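Local coordinates for protein epoxide hydrolase (Aspergillus niger, PDB 3G02) that probably hydrolyses epoxides to diols through an alpha/beta-hydrolase active site, here in a variant evolved in the laboratory for enantioselectivity, at residues G158-L161 / D162-F165; E306-P309 / R310-T314; R259-T262 / I263-L267; H313-R316 / E317-T321; P148-P151 / G152-F155. The protein carries 9 engineered substitutions. One frame throughout, in Å; residues are numbered along the deposited sequence.

How the interactions relate
Interactions 2, 3 and 5 are buried, interaction 4 is partly so, and interaction 1 lies at the surface. Interactions 1 and 5 belong to the same loop between strand 143-148 and helix 167-180: a water and prolines shape the outer part, a glycine turn the inner one. Interactions 2 and 4 follow each other along the chain and share His-313 and Thr-314; both are short helices, but interaction 4 adds aromatic contacts at the active site. Interaction 3 is a regular helical turn packed on interaction 2 through Phe-308 and Leu-267. Arg-310 and Arg-316 bind the loop of interaction 1. All but interaction 5 touch the second subunit.

Interaction 1: residues G158-L161 / D162-F165; sequences GPPL and DKDF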
loop_
_atom_site.group_PDB
_atom_site.type_symbol
_atom_site.label_atom_id
_atom_site.label_comp_id
_atom_site.label_asym_id
_atom_site.label_seq_id
_atom_site.Cartn_x
_atom_site.Cartn_y
_atom_site.Cartn_z
ATOM N N GLY A 158 10.210 18.373 -10.401
ATOM C CA GLY A 158 10.407 18.278 -8.969
ATOM C C GLY A 158 9.652 17.127 -8.330
ATOM O O GLY A 158 9.067 16.293 -9.030
ATOM N N PRO A 159 9.699 17.050 -6.991
ATOM C CA PRO A 159 10.463 17.962 -6.145
ATOM C C PRO A 159 11.971 17.665 -6.255
ATOM O O PRO A 159 12.359 16.719 -6.946
ATOM C CB PRO A 159 9.918 17.665 -4.746
ATOM C CG PRO A 159 9.510 16.252 -4.808
ATOM C CD PRO A 159 9.017 16.009 -6.201
ATOM N N PRO A 160 12.822 18.475 -5.598
ATOM C CA PRO A 160 14.271 18.282 -5.727
ATOM C C PRO A 160 14.757 16.876 -5.371
ATOM O O PRO A 160 14.118 16.164 -4.590
ATOM C CB PRO A 160 14.846 19.290 -4.728
ATOM C CG PRO A 160 13.808 20.340 -4.622
ATOM C CD PRO A 160 12.503 19.622 -4.731
ATOM N N LEU A 161 15.898 16.499 -5.939
ATOM C CA LEU A 161 16.520 15.213 -5.643
ATOM C C LEU A 161 17.418 15.271 -4.411
ATOM O O LEU A 161 17.677 14.241 -3.784
ATOM C CB LEU A 161 17.343 14.729 -6.838
ATOM C CG LEU A 161 16.632 14.520 -8.176
ATOM C CD1 LEU A 161 17.639 14.098 -9.233
ATOM C CD2 LEU A 161 15.514 13.487 -8.059
ATOM N N ASP A 162 17.885 16.471 -4.072
ATOM C CA ASP A 162 18.969 16.641 -3.099
ATOM C C ASP A 162 18.543 17.172 -1.727
ATOM O O ASP A 162 19.383 17.359 -0.838
ATOM C CB ASP A 162 20.078 17.526 -3.696
ATOM C CG ASP A 162 19.614 18.952 -3.988
ATOM O OD1 ASP A 162 18.401 19.181 -4.182
ATOM O OD2 ASP A 162 20.479 19.855 -4.036
ATOM N N LYS A 163 17.246 17.415 -1.554
ATOM C CA LYS A 163 16.708 17.903 -0.285
ATOM C C LYS A 163 15.250 17.498 -0.134
ATOM O O LYS A 163 14.563 17.250 -1.129
ATOM C CB LYS A 163 16.850 19.432 -0.165
ATOM C CG LYS A 163 16.199 20.224 -1.301
ATOM C CD LYS A 163 16.197 21.734 -1.042
ATOM C CE LYS A 163 14.920 22.181 -0.335
ATOM N NZ LYS A 163 14.736 23.662 -0.381
ATOM N N ASP A 164 14.797 17.428 1.114
ATOM C CA ASP A 164 13.403 17.148 1.430
ATOM C C ASP A 164 12.530 18.318 0.971
ATOM O O ASP A 164 13.015 19.440 0.802
ATOM C CB ASP A 164 13.258 16.895 2.935
ATOM C CG ASP A 164 11.960 16.185 3.305
ATOM O OD1 ASP A 164 11.266 15.637 2.422
ATOM O OD2 ASP A 164 11.633 16.177 4.511
ATOM N N PHE A 165 11.252 18.040 0.742
ATOM C CA PHE A 165 10.306 19.028 0.232
ATOM C C PHE A 165 8.962 18.705 0.863
ATOM O O PHE A 165 8.536 17.548 0.853
ATOM C CB PHE A 165 10.223 18.918 -1.293
ATOM C CG PHE A 165 9.815 20.194 -1.994
ATOM C CD1 PHE A 165 10.734 21.229 -2.189
ATOM C CD2 PHE A 165 8.527 20.342 -2.493
ATOM C CE1 PHE A 165 10.364 22.397 -2.863
ATOM C CE2 PHE A 165 8.146 21.503 -3.164
ATOM C CZ PHE A 165 9.063 22.531 -3.351
HETATM O O HOH W 1 12.344 16.583 -2.496
#
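Apolar contacts come from two consecutive prolines, Pro-159 and Pro-160, which meet Phe-165 where the chain folds back on itself. Pro-160 CD lies 3.5 Å from Phe-165 CD1, the pyrrolidine and the phenyl group crossing at about a right angle. Pro-159 CB reaches the base of the same side chain, 3.7 Å from Phe-165 CB. With CG of Phe-165 turned opposite its own backbone N (chi1 -154°), the ring is brought back against both prolines. On the outer part of the bend, the aliphatic start of Lys-163 rests on Pro-160, Lys-163 CG to Pro-160 CB 3.8 Å, before its chain kinks at chi3. Asp-162 OD1 also comes to 3.6 Å from Pro-160 CB.

The polar link across the bend is made by water. One molecule donates to Pro-160 O at 2.8 Å and to Lys-163 O at 2.7 Å, bridging two carbonyls that could not bond to each other directly. Asp-162 N is buried by the bend and finds no partner in the model.

Charge ties the loop to its surroundings: Asp-164 OD1 forms a salt bridge with Arg-316 and accepts a weak bond from Phe-165 N, while Gly-158 O accepts a hydrogen bond from Arg-310 NH1. Leu-161 packs on Pro-44 and Asp-164 on Tyr-46, both of the second subunit.

A cis peptide bond before Pro-159 sets the direction in which the chain enters this water-bridged bend, part of the connection from strand 143-148 to helix 167-180 in the alpha/beta-hydrolase fold.

Interaction 2: residues E306-P309 / R310-T314; sequences ESFP and RAIHT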
loop_
_atom_site.group_PDB
_atom_site.type_symbol
_atom_site.label_atom_id
_atom_site.label_comp_id
_atom_site.label_asym_id
_atom_site.label_seq_id
_atom_site.Cartn_x
_atom_site.Cartn_y
_atom_site.Cartn_z
ATOM N N GLU A 306 5.274 10.524 -15.343
ATOM C CA GLU A 306 5.896 9.927 -14.151
ATOM C C GLU A 306 5.500 10.682 -12.881
ATOM O O GLU A 306 6.339 10.961 -12.020
ATOM C CB GLU A 306 7.424 9.865 -14.299
ATOM C CG GLU A 306 7.895 8.976 -15.447
ATOM C CD GLU A 306 9.399 9.020 -15.667
ATOM O OE1 GLU A 306 9.978 10.131 -15.682
ATOM O OE2 GLU A 306 10.003 7.940 -15.837
ATOM N N SER A 307 4.214 11.010 -12.784
ATOM C CA SER A 307 3.685 11.799 -11.671
ATOM C C SER A 307 3.748 11.078 -10.338
ATOM O O SER A 307 4.175 11.663 -9.341
ATOM C CB SER A 307 2.235 12.199 -11.937
ATOM O OG SER A 307 2.151 13.203 -12.928
ATOM N N PHE A 308 3.326 9.815 -10.313
ATOM C CA PHE A 308 3.089 9.168 -9.034
ATOM C C PHE A 308 4.289 9.190 -8.071
ATOM O O PHE A 308 4.136 9.617 -6.924
ATOM C CB PHE A 308 2.535 7.744 -9.154
ATOM C CG PHE A 308 2.328 7.111 -7.819
ATOM C CD1 PHE A 308 1.148 7.334 -7.114
ATOM C CD2 PHE A 308 3.349 6.381 -7.220
ATOM C CE1 PHE A 308 0.970 6.799 -5.848
ATOM C CE2 PHE A 308 3.184 5.843 -5.948
ATOM C CZ PHE A 308 1.992 6.046 -5.264
ATOM N N PRO A 309 5.470 8.704 -8.514
ATOM C CA PRO A 309 6.581 8.670 -7.558
ATOM C C PRO A 309 7.047 10.044 -7.071
ATOM O O PRO A 309 7.675 10.132 -6.010
ATOM C CB PRO A 309 7.698 7.970 -8.341
ATOM C CG PRO A 309 7.350 8.191 -9.777
ATOM C CD PRO A 309 5.856 8.129 -9.820
ATOM N N ARG A 310 6.742 11.093 -7.833
ATOM C CA ARG A 310 7.168 12.455 -7.505
ATOM C C ARG A 310 6.139 13.214 -6.674
ATOM O O ARG A 310 6.488 14.064 -5.855
ATOM C CB ARG A 310 7.450 13.239 -8.792
ATOM C CG ARG A 310 8.427 12.554 -9.742
ATOM C CD ARG A 310 8.770 13.433 -10.939
ATOM N NE ARG A 310 7.636 13.636 -11.847
ATOM C CZ ARG A 310 7.085 14.819 -12.128
ATOM N NH1 ARG A 310 7.530 15.937 -11.556
ATOM N NH2 ARG A 310 6.074 14.881 -12.986
ATOM N N ALA A 311 4.862 12.907 -6.892
ATOM C CA ALA A 311 3.767 13.675 -6.307
ATOM C C ALA A 311 3.520 13.343 -4.843
ATOM O O ALA A 311 2.958 14.152 -4.101
ATOM C CB ALA A 311 2.502 13.441 -7.108
ATOM N N ILE A 312 3.925 12.150 -4.428
ATOM C CA ILE A 312 3.538 11.669 -3.101
ATOM C C ILE A 312 4.421 12.172 -1.954
ATOM O O ILE A 312 4.195 11.816 -0.799
ATOM C CB ILE A 312 3.380 10.129 -3.072
ATOM C CG1 ILE A 312 4.690 9.427 -3.456
ATOM C CG2 ILE A 312 2.218 9.704 -3.991
ATOM C CD1 ILE A 312 4.665 7.931 -3.222
ATOM N N HIS A 313 5.384 13.041 -2.267
ATOM C CA HIS A 313 6.311 13.561 -1.252
ATOM C C HIS A 313 5.610 14.199 -0.058
ATOM O O HIS A 313 6.106 14.129 1.066
ATOM C CB HIS A 313 7.336 14.538 -1.864
ATOM C CG HIS A 313 6.739 15.805 -2.405
ATOM N ND1 HIS A 313 6.214 15.898 -3.677
ATOM C CD2 HIS A 313 6.616 17.039 -1.858
ATOM C CE1 HIS A 313 5.776 17.129 -3.882
ATOM N NE2 HIS A 313 6.010 17.841 -2.795
ATOM N N THR A 314 4.453 14.805 -0.301
ATOM C CA THR A 314 3.741 15.526 0.746
ATOM C C THR A 314 3.103 14.615 1.785
ATOM O O THR A 314 2.818 15.056 2.894
ATOM C CB THR A 314 2.631 16.408 0.167
ATOM O OG1 THR A 314 1.823 15.615 -0.703
ATOM C CG2 THR A 314 3.231 17.575 -0.613
#
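Phe-308 swings its CG opposite its backbone N (chi1 179°), while Ile-312 holds CG2 opposite its carbonyl carbon, and the two side chains meet one helical turn apart. Ile-312 CG2 sits over one face of the Phe-308 ring in a CH-pi contact, 4.0 Å from the centroid and offset toward the rim. Ile-312 CD1 follows along the ring to Phe-308 CE2, at 3.7 Å. Leu-267 of helix 260-268 also packs on this ring, and His-256 meets it edge-to-face.

Just before the short helix 307-311, Glu-306 has positive phi as the C-prime residue of a Schellman motif that ends the preceding helix. Its carbonyl is taken up by a side chain: Arg-310 NE donates to Glu-306 O at 3.0 Å, approaching from above the carbonyl plane. The Arg-310 chain bends at chi3 to get there, leaving NH1 for Ser-156 O and Gly-158 O and NH2 for Thr-305 O.

Ala-311 N closes a helical turn on Ser-307 O at 2.8 Å, and Arg-310 N adds a weak bond to the same oxygen. His-313 ND1 donates to Arg-310 O at 2.9 Å, with the acceptor close to the imidazole plane.

Interaction 3: residues R259-T262 / I263-L267; sequences RPST and IGHVL
Ser-261 and His-265 meet one turn apart on helix 260-268. The hydroxyl of Ser-261 stands opposite its backbone N (chi1 -174°), which brings OG to 3.8 Å from His-265 CD2. The histidine ring, with chi1 -79°, lies back along the helix, and its CD2 comes 3.1 Å from Ser-261 O. Thr-262 puts CG2 opposite its backbone N and OG1 beside that N; one turn on, Val-266 brings CG2 to 3.3 Å from Thr-262 O. Ile-263 fits CG2 between its own N and carbonyl carbon, 3.4 Å from Arg-259 O, while CG1 stands anti to the backbone N. Its side chain joins Pro-260 in packing on Ile-312.

The backbone follows a regular alpha-helical pattern from Arg-259, the N-cap residue. Ile-263 N donates to Arg-259 O at 3.1 Å, almost straight at 177°, and Val-266 N to Thr-262 O at 2.9 Å. Between them, Gly-264 N bonds to Pro-260 O at 2.9 Å.

Three polar side chains turn to the second subunit: Arg-259 NE pairs with Glu-280 and NH1 with Asp-248, Thr-262 OG1 bonds to Glu-280, and Ser-261 OG to Ile-57 O, all of that subunit. Val-266 packs on its counterpart there. Within the turn, cohesion therefore comes from main-chain hydrogen bonds and van der Waals contact, while the polar groups of Arg-259, Ser-261 and Thr-262 serve the dimer interface.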
loop_
_atom_site.group_PDB
_atom_site.type_symbol
_atom_site.label_atom_id
_atom_site.label_comp_id
_atom_site.label_asym_id
_atom_site.label_seq_id
_atom_site.Cartn_x
_atom_site.Cartn_y
_atom_site.Cartn_z
ATOM N N ARG A 259 6.462 4.664 2.996
ATOM C CA ARG A 259 7.315 3.995 2.015
ATOM C C ARG A 259 7.136 4.553 0.602
ATOM O O ARG A 259 6.897 3.793 -0.351
ATOM C CB ARG A 259 7.095 2.477 2.044
ATOM C CG ARG A 259 7.474 1.804 3.351
ATOM C CD ARG A 259 8.984 1.831 3.620
ATOM N NE ARG A 259 9.295 1.003 4.783
ATOM C CZ ARG A 259 9.264 1.439 6.039
ATOM N NH1 ARG A 259 8.958 2.705 6.297
ATOM N NH2 ARG A 259 9.537 0.605 7.042
ATOM N N PRO A 260 7.296 5.883 0.439
ATOM C CA PRO A 260 7.075 6.467 -0.885
ATOM C C PRO A 260 7.995 5.904 -1.964
ATOM O O PRO A 260 7.574 5.777 -3.112
ATOM C CB PRO A 260 7.342 7.965 -0.663
ATOM C CG PRO A 260 8.176 8.029 0.579
ATOM C CD PRO A 260 7.668 6.911 1.431
ATOM N N SER A 261 9.232 5.571 -1.611
ATOM C CA SER A 261 10.140 5.026 -2.617
ATOM C C SER A 261 9.671 3.666 -3.150
ATOM O O SER A 261 9.645 3.441 -4.360
ATOM C CB SER A 261 11.571 4.935 -2.092
ATOM O OG SER A 261 12.421 4.534 -3.149
ATOM N N THR A 262 9.284 2.772 -2.242
ATOM C CA THR A 262 8.794 1.456 -2.635
ATOM C C THR A 262 7.544 1.564 -3.505
ATOM O O THR A 262 7.506 1.037 -4.614
ATOM C CB THR A 262 8.524 0.572 -1.409
ATOM O OG1 THR A 262 9.754 0.373 -0.713
ATOM C CG2 THR A 262 7.958 -0.782 -1.821
ATOM N N ILE A 263 6.527 2.269 -3.020
ATOM C CA ILE A 263 5.281 2.339 -3.779
ATOM C C ILE A 263 5.476 3.102 -5.098
ATOM O O ILE A 263 4.865 2.753 -6.105
ATOM C CB ILE A 263 4.080 2.842 -2.917
ATOM C CG1 ILE A 263 2.744 2.672 -3.661
ATOM C CG2 ILE A 263 4.281 4.283 -2.452
ATOM C CD1 ILE A 263 2.399 1.230 -4.055
ATOM N N GLY A 264 6.355 4.104 -5.097
ATOM C CA GLY A 264 6.709 4.810 -6.327
ATOM C C GLY A 264 7.251 3.864 -7.381
ATOM O O GLY A 264 6.855 3.925 -8.543
ATOM N N HIS A 265 8.149 2.970 -6.974
ATOM C CA HIS A 265 8.701 1.979 -7.897
ATOM C C HIS A 265 7.663 0.951 -8.329
ATOM O O HIS A 265 7.585 0.601 -9.506
ATOM C CB HIS A 265 9.918 1.292 -7.286
ATOM C CG HIS A 265 11.169 2.108 -7.364
ATOM N ND1 HIS A 265 11.827 2.343 -8.551
ATOM C CD2 HIS A 265 11.881 2.744 -6.405
ATOM C CE1 HIS A 265 12.893 3.088 -8.321
ATOM N NE2 HIS A 265 12.948 3.346 -7.028
ATOM N N VAL A 266 6.862 0.485 -7.373
ATOM C CA VAL A 266 5.788 -0.467 -7.655
ATOM C C VAL A 266 4.840 0.043 -8.761
ATOM O O VAL A 266 4.579 -0.655 -9.741
ATOM C CB VAL A 266 5.012 -0.826 -6.355
ATOM C CG1 VAL A 266 3.695 -1.532 -6.658
ATOM C CG2 VAL A 266 5.879 -1.682 -5.450
ATOM N N LEU A 267 4.327 1.260 -8.608
ATOM C CA LEU A 267 3.356 1.786 -9.574
ATOM C C LEU A 267 3.974 2.286 -10.880
ATOM O O LEU A 267 3.280 2.388 -11.900
ATOM C CB LEU A 267 2.492 2.876 -8.937
ATOM C CG LEU A 267 1.732 2.458 -7.675
ATOM C CD1 LEU A 267 0.795 3.563 -7.313
ATOM C CD2 LEU A 267 0.970 1.145 -7.845
#

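Interaction 4: residues H313-R316 / E317-T321; sequences HTYR and EWVPT. Engineered in segment 317-321: Trp-318 (natural residue Thr), Val-319 (natural residue Thr). With FMT (formic acid), chain C.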
loop_
_atom_site.group_PDB
_atom_site.type_symbol
_atom_site.label_atom_id
_atom_site.label_comp_id
_atom_site.label_asym_id
_atom_site.label_seq_id
_atom_site.Cartn_x
_atom_site.Cartn_y
_atom_site.Cartn_z
ATOM N N HIS A 313 5.384 13.041 -2.267
ATOM C CA HIS A 313 6.311 13.561 -1.252
ATOM C C HIS A 313 5.610 14.199 -0.058
ATOM O O HIS A 313 6.106 14.129 1.066
ATOM C CB HIS A 313 7.336 14.538 -1.864
ATOM C CG HIS A 313 6.739 15.805 -2.405
ATOM N ND1 HIS A 313 6.214 15.898 -3.677
ATOM C CD2 HIS A 313 6.616 17.039 -1.858
ATOM C CE1 HIS A 313 5.776 17.129 -3.882
ATOM N NE2 HIS A 313 6.010 17.841 -2.795
ATOM N N THR A 314 4.453 14.805 -0.301
ATOM C CA THR A 314 3.741 15.526 0.746
ATOM C C THR A 314 3.103 14.615 1.785
ATOM O O THR A 314 2.818 15.056 2.894
ATOM C CB THR A 314 2.631 16.408 0.167
ATOM O OG1 THR A 314 1.823 15.615 -0.703
ATOM C CG2 THR A 314 3.231 17.575 -0.613
ATOM N N TYR A 315 2.872 13.352 1.434
ATOM C CA TYR A 315 2.139 12.465 2.335
ATOM C C TYR A 315 2.790 12.272 3.701
ATOM O O TYR A 315 2.095 12.177 4.704
ATOM C CB TYR A 315 1.861 11.114 1.677
ATOM C CG TYR A 315 0.657 11.150 0.773
ATOM C CD1 TYR A 315 0.750 11.668 -0.517
ATOM C CD2 TYR A 315 -0.583 10.682 1.212
ATOM C CE1 TYR A 315 -0.361 11.708 -1.353
ATOM C CE2 TYR A 315 -1.699 10.721 0.389
ATOM C CZ TYR A 315 -1.580 11.238 -0.891
ATOM O OH TYR A 315 -2.677 11.280 -1.722
ATOM N N ARG A 316 4.117 12.226 3.742
ATOM C CA ARG A 316 4.807 12.045 5.024
ATOM C C ARG A 316 4.586 13.218 5.983
ATOM O O ARG A 316 4.764 13.065 7.190
ATOM C CB ARG A 316 6.293 11.744 4.831
ATOM C CG ARG A 316 7.057 12.751 4.001
ATOM C CD ARG A 316 8.457 12.239 3.799
ATOM N NE ARG A 316 9.252 13.018 2.854
ATOM C CZ ARG A 316 9.308 12.791 1.544
ATOM N NH1 ARG A 316 8.582 11.823 0.994
ATOM N NH2 ARG A 316 10.086 13.541 0.778
ATOM N N GLU A 317 4.181 14.368 5.445
ATOM C CA GLU A 317 3.765 15.512 6.268
ATOM C C GLU A 317 2.243 15.629 6.385
ATOM O O GLU A 317 1.728 16.077 7.412
ATOM C CB GLU A 317 4.327 16.819 5.710
ATOM C CG GLU A 317 5.837 16.942 5.792
ATOM C CD GLU A 317 6.324 18.365 5.590
ATOM O OE1 GLU A 317 5.524 19.214 5.136
ATOM O OE2 GLU A 317 7.509 18.628 5.891
ATOM N N TRP A 318 1.526 15.240 5.333
ATOM C CA TRP A 318 0.074 15.439 5.273
ATOM C C TRP A 318 -0.726 14.442 6.117
ATOM O O TRP A 318 -1.742 14.810 6.711
ATOM C CB TRP A 318 -0.400 15.427 3.814
ATOM C CG TRP A 318 -1.836 15.845 3.595
ATOM C CD1 TRP A 318 -2.405 17.054 3.905
ATOM C CD2 TRP A 318 -2.869 15.063 2.986
ATOM N NE1 TRP A 318 -3.729 17.064 3.536
ATOM C CE2 TRP A 318 -4.040 15.855 2.971
ATOM C CE3 TRP A 318 -2.921 13.765 2.455
ATOM C CZ2 TRP A 318 -5.250 15.392 2.445
ATOM C CZ3 TRP A 318 -4.124 13.306 1.937
ATOM C CH2 TRP A 318 -5.273 14.121 1.935
ATOM N N VAL A 319 -0.262 13.194 6.154
ATOM C CA VAL A 319 -0.917 12.138 6.928
ATOM C C VAL A 319 -0.985 12.464 8.441
ATOM O O VAL A 319 -2.059 12.345 9.037
ATOM C CB VAL A 319 -0.299 10.737 6.627
ATOM C CG1 VAL A 319 -0.773 9.692 7.623
ATOM C CG2 VAL A 319 -0.643 10.302 5.207
ATOM N N PRO A 320 0.143 12.899 9.053
ATOM C CA PRO A 320 0.115 13.347 10.464
ATOM C C PRO A 320 -0.917 14.441 10.772
ATOM O O PRO A 320 -1.465 14.459 11.877
ATOM C CB PRO A 320 1.530 13.892 10.688
ATOM C CG PRO A 320 2.371 13.154 9.725
ATOM C CD PRO A 320 1.515 12.997 8.507
ATOM N N THR A 321 -1.184 15.327 9.809
ATOM C CA THR A 321 -2.155 16.411 9.999
ATOM C C THR A 321 -3.591 15.890 9.981
ATOM O O THR A 321 -4.502 16.524 10.522
ATOM C CB THR A 321 -2.001 17.545 8.948
ATOM O OG1 THR A 321 -2.456 17.095 7.664
ATOM C CG2 THR A 321 -0.552 18.018 8.855
HETATM C C FMT C . -5.578 12.126 -1.011
HETATM O O1 FMT C . -6.742 12.364 -0.707
HETATM O O2 FMT C . -5.012 11.084 -0.675
#
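Thr-314 O is gripped by two backbone donors, Trp-318 N at 2.8 Å and Glu-317 N at 3.0 Å. The first lies in the carbonyl plane, whereas the second comes in from above it. Val-319 N continues the turn with a straighter bond to Tyr-315 O, at 169°.

Tyr-315 and the engineered Trp-318 run side by side in the same direction. With CG opposite its backbone N (chi1 -170°), the indole presents its edge to the phenol face in an offset edge-to-face pair, ring planes at 88°. Trp-318 CZ3 and CE3 both come to 3.9 Å from Tyr-315 CE2. Val-319, also engineered, brings CG2 to the phenol edge in one of its two conformers, so this contact is only tentative.

A formic acid molecule, probably from the crystallisation liquor, lies at the ends of both rings: Tyr-315 OH donates to its O2 at 2.6 Å, and Trp-318 CZ3 is 3.5 Å from its carbon. Tyr-252 OH also bonds to it.

Arg-316 reaches away, extended, to Asp-164 and to Glu-47 of the second subunit, while Glu-317 OE1 accepts from Leu-167 N.

Tyr-315 is the predicted proton donor, and the Trp-318 side chain lies about 4 Å from that of Asp-193, the predicted nucleophile. This short helix thus probably lines the active-site pocket, consistent with the tyrosine-assisted ring opening of alpha/beta-hydrolase epoxide hydrolases.

Interaction 5: residues P148-P151 / G152-F155; sequences PSLP and GYTF
Tyr-153 folds back against Leu-150 and Pro-151 in a type II beta turn running from Leu-150 to Tyr-153, just after strand 143-148 of the alpha/beta-hydrolase sheet. Tyr-153 N closes it with a hydrogen bond to Leu-150 O, at 3.0 Å and 151°.

The aromatic ring of Tyr-153 also contributes to the turn. CG set opposite the carbonyl carbon (chi1 -67°) brings the ring back across the bend. Leu-150 O then lies in the ring plane at its edge, 3.4 Å from Tyr-153 CD1, so that this one oxygen meets both the amide and the ring of Tyr-153. Leu-150 CB adds an apolar contact with Tyr-153 CD1 at 3.6 Å. His-116 meets the tyrosine edge-to-face, and Trp-118 and Tyr-302 pack on it; its side chain lies about 5 Å from that of Tyr-315, the predicted proton donor.

Pro-151 occupies the second position of the turn, where its ring restricts phi. Its carbonyl O stands 3.5 Å from Tyr-153 CD1, obliquely to the ring. Gly-152 follows with positive phi (90°), the usual place of glycine as the third residue of a type II turn. The Pro-151 side chain touches Asn-170 of helix 167-180, as does that of Leu-150.

Ser-149 faces the chain leaving the turn. Its OG is hydrogen-bonded to His-98 ND1, Thr-154 N donates to Ser-307 OG, and Ser-149 CB rests 3.6 Å from Tyr-153 O. The two hydroxyl oxygens, Ser-149 OG and Thr-154 OG1, are 3.1 Å apart.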
loop_
_atom_site.group_PDB
_atom_site.type_symbol
_atom_site.label_atom_id
_atom_site.label_comp_id
_atom_site.label_asym_id
_atom_site.label_seq_id
_atom_site.Cartn_x
_atom_site.Cartn_y
_atom_site.Cartn_z
ATOM N N PRO A 148 -2.355 25.886 -11.125
ATOM C CA PRO A 148 -1.007 25.347 -11.192
ATOM C C PRO A 148 -0.952 23.834 -11.053
ATOM O O PRO A 148 -1.808 23.223 -10.401
ATOM C CB PRO A 148 -0.310 26.003 -9.998
ATOM C CG PRO A 148 -1.374 26.248 -9.022
ATOM C CD PRO A 148 -2.646 26.484 -9.810
ATOM N N SER A 149 0.064 23.242 -11.666
ATOM C CA SER A 149 0.428 21.876 -11.348
ATOM C C SER A 149 1.389 21.966 -10.179
ATOM O O SER A 149 2.456 22.583 -10.283
ATOM C CB SER A 149 1.091 21.195 -12.539
ATOM O OG SER A 149 0.153 20.952 -13.572
ATOM N N LEU A 150 1.004 21.382 -9.053
ATOM C CA LEU A 150 1.851 21.413 -7.871
ATOM C C LEU A 150 3.159 20.684 -8.165
ATOM O O LEU A 150 3.197 19.793 -9.014
ATOM C CB LEU A 150 1.135 20.777 -6.670
ATOM C CG LEU A 150 -0.092 21.497 -6.100
ATOM C CD1 LEU A 150 -0.727 20.671 -5.000
ATOM C CD2 LEU A 150 0.260 22.891 -5.568
ATOM N N PRO A 151 4.249 21.083 -7.486
ATOM C CA PRO A 151 5.510 20.354 -7.616
ATOM C C PRO A 151 5.302 18.838 -7.578
ATOM O O PRO A 151 4.590 18.326 -6.700
ATOM C CB PRO A 151 6.297 20.827 -6.398
ATOM C CG PRO A 151 5.848 22.258 -6.228
ATOM C CD PRO A 151 4.372 22.242 -6.582
ATOM N N GLY A 152 5.897 18.145 -8.544
ATOM C CA GLY A 152 5.811 16.690 -8.623
ATOM C C GLY A 152 4.656 16.126 -9.435
ATOM O O GLY A 152 4.580 14.912 -9.624
ATOM N N TYR A 153 3.760 16.986 -9.926
ATOM C CA TYR A 153 2.609 16.518 -10.700
ATOM C C TYR A 153 2.666 16.920 -12.168
ATOM O O TYR A 153 2.953 18.079 -12.495
ATOM C CB TYR A 153 1.310 17.088 -10.158
ATOM C CG TYR A 153 0.858 16.640 -8.788
ATOM C CD1 TYR A 153 1.337 17.267 -7.635
ATOM C CD2 TYR A 153 -0.109 15.643 -8.644
ATOM C CE1 TYR A 153 0.888 16.897 -6.368
ATOM C CE2 TYR A 153 -0.565 15.260 -7.378
ATOM C CZ TYR A 153 -0.063 15.889 -6.246
ATOM O OH TYR A 153 -0.519 15.530 -4.995
ATOM N N THR A 154 2.326 15.961 -13.025
ATOM C CA THR A 154 2.198 16.147 -14.471
ATOM C C THR A 154 3.355 16.949 -15.078
ATOM O O THR A 154 4.505 16.506 -15.014
ATOM C CB THR A 154 0.766 16.635 -14.905
ATOM O OG1 THR A 154 0.570 18.016 -14.574
ATOM C CG2 THR A 154 -0.319 15.795 -14.224
ATOM N N PHE A 155 3.063 18.126 -15.625
ATOM C CA PHE A 155 4.068 18.881 -16.374
ATOM C C PHE A 155 4.930 19.802 -15.517
ATOM O O PHE A 155 5.826 20.479 -16.031
ATOM C CB PHE A 155 3.410 19.592 -17.561
ATOM C CG PHE A 155 2.587 18.661 -18.398
ATOM C CD1 PHE A 155 3.211 17.699 -19.184
ATOM C CD2 PHE A 155 1.197 18.691 -18.346
ATOM C CE1 PHE A 155 2.466 16.804 -19.937
ATOM C CE2 PHE A 155 0.438 17.792 -19.097
ATOM C CZ PHE A 155 1.074 16.852 -19.890
#